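Local coordinates for protein rhamnosidase B (Bacillus sp., PDB 2OKX) that probably hydrolyses alpha-L-rhamnosides, releasing terminal alpha-L-rhamnose, as a family 78 glycoside hydrolase, at residues A[839-844]-A[856-861]. Residues are numbered along the deposited sequence; the frame is centred on the assembly and turned at random.
Sequences CWEMYP and LTRSHC
L856 lays CB over the face of the six-membered ring of W840, 4.2 Å from its centroid, a CH-pi contact, while its CD2 meets CG of P844. T857 is split between two tasks: CG2 sits over the five-membered ring of W840 and over the centre of the H860 ring, and OG1, turned anti to the backbone N (chi1 179°), accepts from M842 N at 3.0 Å. R858 grips E841 side-on in a salt bridge. R858 NE meets the syn lone pair of E841 OE2 at 2.9 Å, almost straight at 172°, whereas the more bent bond from R858 NH2 reaches E841 OE1 from above the carboxylate plane; NH1 makes a salt bridge with E572. S859 N also bonds to E841 OE2 (2.9 Å), and E841 N donates to S859 O at 2.9 Å, from the face opposite to the T857 OG1 donor. An alanine at E841 is likely to leave S859 N without its acceptor and R858 with E572 but not this carboxylate as charge partner. H860 forms an offset edge-to-face pair with the five-membered ring of W840, planes 73° apart, and a water joins ND1 to W840 NE1; NE2 bonds to Q477. Within the loop between helices 817-833 and 868-876 of the six-hairpin glycosidase domain, one carboxylate oxygen thus accepts both a charged side-chain donor and a backbone N-H, tying the R858-E841 pairing to the S859 backbone.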
ATOM      1  N   CYS A 839     -11.099   7.305  -4.699  1.00 17.73           N
ATOM      2  CA  CYS A 839     -11.990   6.172  -4.929  1.00 17.31           C
ATOM      3  C   CYS A 839     -11.805   5.023  -3.947  1.00 18.25           C
ATOM      4  O   CYS A 839     -10.687   4.539  -3.732  1.00 17.64           O
ATOM      5  CB  CYS A 839     -11.806   5.654  -6.355  1.00 16.41           C
ATOM      6  SG  CYS A 839     -12.056   6.945  -7.586  1.00 17.87           S
ATOM      7  N   TRP A 840     -12.923   4.578  -3.382  1.00 17.37           N
ATOM      8  CA  TRP A 840     -12.936   3.499  -2.402  1.00 17.64           C
ATOM      9  C   TRP A 840     -12.473   2.162  -2.944  1.00 18.40           C
ATOM     10  O   TRP A 840     -12.699   1.832  -4.105  1.00 18.27           O
ATOM     11  CB  TRP A 840     -14.341   3.308  -1.828  1.00 15.43           C
ATOM     12  CG  TRP A 840     -14.891   4.491  -1.105  1.00 17.23           C
ATOM     13  CD1 TRP A 840     -14.219   5.622  -0.729  1.00 15.79           C
ATOM     14  CD2 TRP A 840     -16.238   4.657  -0.656  1.00 17.52           C
ATOM     15  NE1 TRP A 840     -15.071   6.483  -0.074  1.00 15.48           N
ATOM     16  CE2 TRP A 840     -16.316   5.913  -0.016  1.00 17.38           C
ATOM     17  CE3 TRP A 840     -17.391   3.863  -0.733  1.00 19.83           C
ATOM     18  CZ2 TRP A 840     -17.503   6.396   0.544  1.00 19.30           C
ATOM     19  CZ3 TRP A 840     -18.572   4.345  -0.178  1.00 20.70           C
ATOM     20  CH2 TRP A 840     -18.616   5.602   0.453  1.00 20.70           C
ATOM     21  N   GLU A 841     -11.850   1.384  -2.069  1.00 18.09           N
ATOM     22  CA  GLU A 841     -11.366   0.058  -2.414  1.00 20.06           C
ATOM     23  C   GLU A 841     -12.550  -0.855  -2.730  1.00 20.34           C
ATOM     24  O   GLU A 841     -12.509  -1.644  -3.671  1.00 20.22           O
ATOM     25  CB  GLU A 841     -10.581  -0.515  -1.231  1.00 20.34           C
ATOM     26  CG  GLU A 841     -10.056  -1.924  -1.421  1.00 19.34           C
ATOM     27  CD  GLU A 841      -9.419  -2.469  -0.147  1.00 21.76           C
ATOM     28  OE1 GLU A 841      -8.751  -3.520  -0.213  1.00 20.17           O
ATOM     29  OE2 GLU A 841      -9.591  -1.843   0.925  1.00 19.84           O
ATOM     30  N   MET A 842     -13.603  -0.747  -1.927  1.00 20.21           N
ATOM     31  CA  MET A 842     -14.784  -1.581  -2.101  1.00 22.00           C
ATOM     32  C   MET A 842     -16.057  -0.787  -1.886  1.00 22.62           C
ATOM     33  O   MET A 842     -16.020   0.364  -1.432  1.00 21.22           O
ATOM     34  CB  MET A 842     -14.764  -2.737  -1.095  1.00 23.30           C
ATOM     35  CG  MET A 842     -13.524  -3.612  -1.156  1.00 26.16           C
ATOM     36  SD  MET A 842     -13.410  -4.702   0.286  1.00 28.69           S
ATOM     37  CE  MET A 842     -12.969  -3.493   1.547  1.00 27.05           C
ATOM     38  N   TYR A 843     -17.185  -1.414  -2.210  1.00 21.55           N
ATOM     39  CA  TYR A 843     -18.489  -0.796  -2.027  1.00 22.41           C
ATOM     40  C   TYR A 843     -19.012  -1.150  -0.642  1.00 24.03           C
ATOM     41  O   TYR A 843     -18.593  -2.144  -0.046  1.00 22.45           O
ATOM     42  CB  TYR A 843     -19.473  -1.301  -3.086  1.00 22.46           C
ATOM     43  CG  TYR A 843     -19.205  -0.765  -4.471  1.00 21.10           C
ATOM     44  CD1 TYR A 843     -19.182  -1.615  -5.576  1.00 21.80           C
ATOM     45  CD2 TYR A 843     -18.979   0.597  -4.677  1.00 23.03           C
ATOM     46  CE1 TYR A 843     -18.939  -1.123  -6.856  1.00 21.16           C
ATOM     47  CE2 TYR A 843     -18.737   1.099  -5.952  1.00 21.83           C
ATOM     48  CZ  TYR A 843     -18.717   0.232  -7.036  1.00 21.53           C
ATOM     49  OH  TYR A 843     -18.469   0.726  -8.297  1.00 21.75           O
ATOM     50  N   PRO A 844     -19.924  -0.328  -0.104  1.00 25.88           N
ATOM     51  CA  PRO A 844     -20.493  -0.585   1.222  1.00 27.55           C
ATOM     52  C   PRO A 844     -21.411  -1.802   1.187  1.00 30.45           C
ATOM     53  O   PRO A 844     -21.805  -2.264   0.114  1.00 29.94           O
ATOM     54  CB  PRO A 844     -21.282   0.692   1.516  1.00 26.60           C
ATOM     55  CG  PRO A 844     -20.583   1.731   0.715  1.00 28.02           C
ATOM     56  CD  PRO A 844     -20.301   1.011  -0.581  1.00 26.38           C
ATOM     57  N   LEU A 856     -17.704   1.654   5.374  1.00 25.14           N
ATOM     58  CA  LEU A 856     -18.015   1.920   3.977  1.00 23.89           C
ATOM     59  C   LEU A 856     -17.059   1.117   3.101  1.00 22.89           C
ATOM     60  O   LEU A 856     -17.442   0.603   2.047  1.00 23.36           O
ATOM     61  CB  LEU A 856     -17.865   3.421   3.682  1.00 22.18           C
ATOM     62  CG  LEU A 856     -18.866   4.340   4.392  1.00 24.77           C
ATOM     63  CD1 LEU A 856     -18.447   5.805   4.251  1.00 23.81           C
ATOM     64  CD2 LEU A 856     -20.254   4.114   3.803  1.00 24.67           C
ATOM     65  N   THR A 857     -15.817   1.004   3.561  1.00 21.67           N
ATOM     66  CA  THR A 857     -14.760   0.302   2.839  1.00 21.07           C
ATOM     67  C   THR A 857     -13.545   0.257   3.766  1.00 21.55           C
ATOM     68  O   THR A 857     -13.524   0.949   4.787  1.00 20.67           O
ATOM     69  CB  THR A 857     -14.379   1.088   1.556  1.00 20.94           C
ATOM     70  OG1 THR A 857     -13.317   0.421   0.860  1.00 18.76           O
ATOM     71  CG2 THR A 857     -13.928   2.498   1.924  1.00 23.94           C
ATOM     72  N   ARG A 858     -12.545  -0.554   3.435  1.00 20.95           N
ATOM     73  CA  ARG A 858     -11.339  -0.596   4.266  1.00 19.25           C
ATOM     74  C   ARG A 858     -10.517   0.617   3.841  1.00 19.42           C
ATOM     75  O   ARG A 858     -10.475   1.635   4.534  1.00 18.61           O
ATOM     76  CB  ARG A 858     -10.532  -1.875   4.020  1.00 21.33           C
ATOM     77  CG  ARG A 858      -9.225  -1.901   4.823  1.00 22.42           C
ATOM     78  CD  ARG A 858      -8.273  -3.017   4.404  1.00 24.95           C
ATOM     79  NE  ARG A 858      -7.839  -2.907   3.011  1.00 22.75           N
ATOM     80  CZ  ARG A 858      -6.611  -3.205   2.590  1.00 25.18           C
ATOM     81  NH1 ARG A 858      -5.692  -3.621   3.457  1.00 21.82           N
ATOM     82  NH2 ARG A 858      -6.304  -3.109   1.299  1.00 23.02           N
ATOM     83  N   SER A 859      -9.874   0.500   2.683  1.00 18.50           N
ATOM     84  CA  SER A 859      -9.081   1.586   2.123  1.00 18.17           C
ATOM     85  C   SER A 859     -10.000   2.543   1.361  1.00 19.66           C
ATOM     86  O   SER A 859     -10.871   2.109   0.599  1.00 18.27           O
ATOM     87  CB  SER A 859      -8.036   1.026   1.165  1.00 16.99           C
ATOM     88  OG  SER A 859      -7.526   2.045   0.323  1.00 16.95           O
ATOM     89  N   HIS A 860      -9.809   3.842   1.569  1.00 18.15           N
ATOM     90  CA  HIS A 860     -10.623   4.844   0.893  1.00 18.60           C
ATOM     91  C   HIS A 860      -9.943   5.375  -0.361  1.00 19.12           C
ATOM     92  O   HIS A 860     -10.479   6.252  -1.038  1.00 20.77           O
ATOM     93  CB  HIS A 860     -10.927   6.006   1.844  1.00 17.47           C
ATOM     94  CG  HIS A 860     -11.919   5.664   2.911  1.00 18.23           C
ATOM     95  ND1 HIS A 860     -13.182   6.215   2.957  1.00 17.84           N
ATOM     96  CD2 HIS A 860     -11.852   4.790   3.944  1.00 16.88           C
ATOM     97  CE1 HIS A 860     -13.850   5.693   3.970  1.00 19.14           C
ATOM     98  NE2 HIS A 860     -13.066   4.825   4.584  1.00 15.01           N
ATOM     99  N   CYS A 861      -8.767   4.840  -0.673  1.00 18.18           N
ATOM    100  CA  CYS A 861      -8.015   5.291  -1.841  1.00 19.10           C
ATOM    101  C   CYS A 861      -7.325   4.115  -2.534  1.00 19.33           C
ATOM    102  O   CYS A 861      -6.205   3.756  -2.183  1.00 19.35           O
ATOM    103  CB  CYS A 861      -6.971   6.333  -1.403  1.00 17.41           C
ATOM    104  SG  CYS A 861      -5.995   7.084  -2.744  1.00 19.36           S
TER
HETATM  105  O   HOH W   1     -13.640   8.565   1.536  1.00 18.40           O